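Local coordinates for repeat Five Residue (Rfr) protein or pentapeptide repeat protein (Cyanothece, PDB 2O6W) that is of unknown function but folds as a right-handed beta helix built from tandem pentapeptide repeats, with a short helix near its N-terminus, at residues T3-R8 with R13-C18. Numbering follows the deposited sequence.
Sequences TNNLYR and RECVGC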
loop_
_atom_site.group_PDB
_atom_site.type_symbol
_atom_site.label_atom_id
_atom_site.label_comp_id
_atom_site.label_asym_id
_atom_site.label_seq_id
_atom_site.Cartn_x
_atom_site.Cartn_y
_atom_site.Cartn_z
ATOM N N THR A 3 -8.094 8.364 16.520
ATOM C CA THR A 3 -8.559 7.191 17.240
ATOM C C THR A 3 -9.693 6.507 16.460
ATOM O O THR A 3 -9.726 5.284 16.342
ATOM C CB THR A 3 -9.041 7.603 18.652
ATOM O OG1 THR A 3 -9.330 6.437 19.425
ATOM C CG2 THR A 3 -10.275 8.474 18.557
ATOM N N ASN A 4 -10.602 7.307 15.910
ATOM C CA ASN A 4 -11.720 6.786 15.139
ATOM C C ASN A 4 -11.252 6.178 13.816
ATOM O O ASN A 4 -11.800 5.171 13.362
ATOM C CB ASN A 4 -12.743 7.896 14.868
ATOM C CG ASN A 4 -13.999 7.379 14.175
ATOM O OD1 ASN A 4 -14.138 7.473 12.948
ATOM N ND2 ASN A 4 -14.917 6.818 14.962
ATOM N N ASN A 5 -10.249 6.790 13.192
ATOM C CA ASN A 5 -9.725 6.272 11.931
ATOM C C ASN A 5 -9.100 4.903 12.167
ATOM O O ASN A 5 -9.334 3.968 11.410
ATOM C CB ASN A 5 -8.682 7.226 11.338
ATOM C CG ASN A 5 -9.275 8.560 10.937
ATOM O OD1 ASN A 5 -10.488 8.692 10.783
ATOM N ND2 ASN A 5 -8.419 9.559 10.759
ATOM N N LEU A 6 -8.319 4.793 13.235
ATOM C CA LEU A 6 -7.671 3.540 13.576
ATOM C C LEU A 6 -8.696 2.448 13.854
ATOM O O LEU A 6 -8.463 1.281 13.552
ATOM C CB LEU A 6 -6.772 3.722 14.799
ATOM C CG LEU A 6 -5.594 4.685 14.636
ATOM C CD1 LEU A 6 -4.827 4.773 15.946
ATOM C CD2 LEU A 6 -4.683 4.210 13.523
ATOM N N TYR A 7 -9.833 2.834 14.428
ATOM C CA TYR A 7 -10.877 1.870 14.742
ATOM C C TYR A 7 -11.534 1.373 13.470
ATOM O O TYR A 7 -11.799 0.185 13.324
ATOM C CB TYR A 7 -11.941 2.493 15.639
ATOM C CG TYR A 7 -12.963 1.494 16.128
ATOM C CD1 TYR A 7 -12.603 0.489 17.027
ATOM C CD2 TYR A 7 -14.292 1.561 15.711
ATOM C CE1 TYR A 7 -13.540 -0.419 17.505
ATOM C CE2 TYR A 7 -15.241 0.656 16.184
ATOM C CZ TYR A 7 -14.854 -0.327 17.082
ATOM O OH TYR A 7 -15.793 -1.209 17.575
ATOM N N ARG A 8 -11.811 2.292 12.554
ATOM C CA ARG A 8 -12.426 1.926 11.292
ATOM C C ARG A 8 -11.493 0.992 10.534
ATOM O O ARG A 8 -11.943 0.091 9.837
ATOM C CB ARG A 8 -12.707 3.176 10.457
ATOM C CG ARG A 8 -13.799 4.064 11.020
ATOM C CD ARG A 8 -13.747 5.453 10.404
ATOM N NE ARG A 8 -13.912 5.436 8.955
ATOM C CZ ARG A 8 -13.612 6.462 8.163
ATOM N NH1 ARG A 8 -13.129 7.580 8.690
ATOM N NH2 ARG A 8 -13.785 6.371 6.850
ATOM N N ARG A 13 -12.199 -2.435 8.489
ATOM C CA ARG A 13 -11.296 -2.730 7.375
ATOM C C ARG A 13 -11.389 -1.661 6.295
ATOM O O ARG A 13 -11.390 -1.981 5.108
ATOM C CB ARG A 13 -11.646 -4.073 6.740
ATOM C CG ARG A 13 -11.758 -5.216 7.710
ATOM C CD ARG A 13 -10.461 -5.936 7.819
ATOM N NE ARG A 13 -10.076 -6.522 6.541
ATOM C CZ ARG A 13 -8.894 -7.087 6.324
ATOM N NH1 ARG A 13 -8.605 -7.599 5.139
ATOM N NH2 ARG A 13 -7.996 -7.127 7.298
ATOM N N GLU A 14 -11.486 -0.400 6.699
ATOM C CA GLU A 14 -11.569 0.691 5.735
ATOM C C GLU A 14 -11.234 2.031 6.374
ATOM O O GLU A 14 -11.143 2.150 7.594
ATOM C CB GLU A 14 -12.973 0.763 5.121
ATOM C CG GLU A 14 -14.066 1.222 6.093
ATOM C CD GLU A 14 -14.155 2.742 6.236
ATOM O OE1 GLU A 14 -14.608 3.217 7.302
ATOM O OE2 GLU A 14 -13.790 3.457 5.277
ATOM N N CYS A 15 -11.041 3.030 5.524
ATOM C CA CYS A 15 -10.750 4.387 5.956
ATOM C C CYS A 15 -10.722 5.277 4.720
ATOM O O CYS A 15 -9.779 6.032 4.495
ATOM C CB CYS A 15 -9.411 4.456 6.689
ATOM S SG CYS A 15 -9.451 5.637 8.078
ATOM N N VAL A 16 -11.777 5.166 3.918
ATOM C CA VAL A 16 -11.919 5.937 2.693
ATOM C C VAL A 16 -11.844 7.435 2.977
ATOM O O VAL A 16 -12.515 7.937 3.880
ATOM C CB VAL A 16 -13.273 5.610 1.997
ATOM C CG1 VAL A 16 -13.447 6.451 0.733
ATOM C CG2 VAL A 16 -13.329 4.126 1.650
ATOM N N GLY A 17 -11.012 8.136 2.209
ATOM C CA GLY A 17 -10.861 9.572 2.363
ATOM C C GLY A 17 -10.245 10.066 3.662
ATOM O O GLY A 17 -10.151 11.270 3.869
ATOM N N CYS A 18 -9.828 9.154 4.535
ATOM C CA CYS A 18 -9.231 9.544 5.809
ATOM C C CYS A 18 -7.941 10.340 5.600
ATOM O O CYS A 18 -7.276 10.216 4.572
ATOM C CB CYS A 18 -8.905 8.303 6.662
ATOM S SG CYS A 18 -10.316 7.311 7.279
#
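The guanidinium of R8 lays one face over the C15–C18 disulfide while its edge takes the carboxylate of E14. On the face, NH1 of R8 comes to 3.2 Å from SG of C18. At the edge, NE of R8 gives E14 OE1 a fairly straight 2.9 Å salt-bridge bond in the guanidinium plane, reached on the syn side of a carboxylate tilted 35° from that plane; NH2 adds weak bonds to both carboxylate oxygens. A bend at chi3 (60°) in R8 lays the guanidinium against the sulfurs of C15 and C18. V16 N donates to E14 OE2 nearly end-on (3.0 Å), which helps fix the carboxylate. Between the backbones, E14 N bonds to R8 O at 3.2 Å. N5, one turn earlier on helix 2-10, sets its CB 3.7 Å from C15 SG. The disulfide closes the type II turn C15 to C18, so the contact joins helix 2-10 to the loop that packs, through D57, T59 and N62, against what is probably the start of the pentapeptide-repeat beta helix. With an alanine in place of R8, the E14 carboxylate would probably lose its cationic mate and the disulfide the guanidinium lying over it. One side chain, pairing charge at its edge and packing on sulfur with its face, thus probably holds cross-linked turn and helix together.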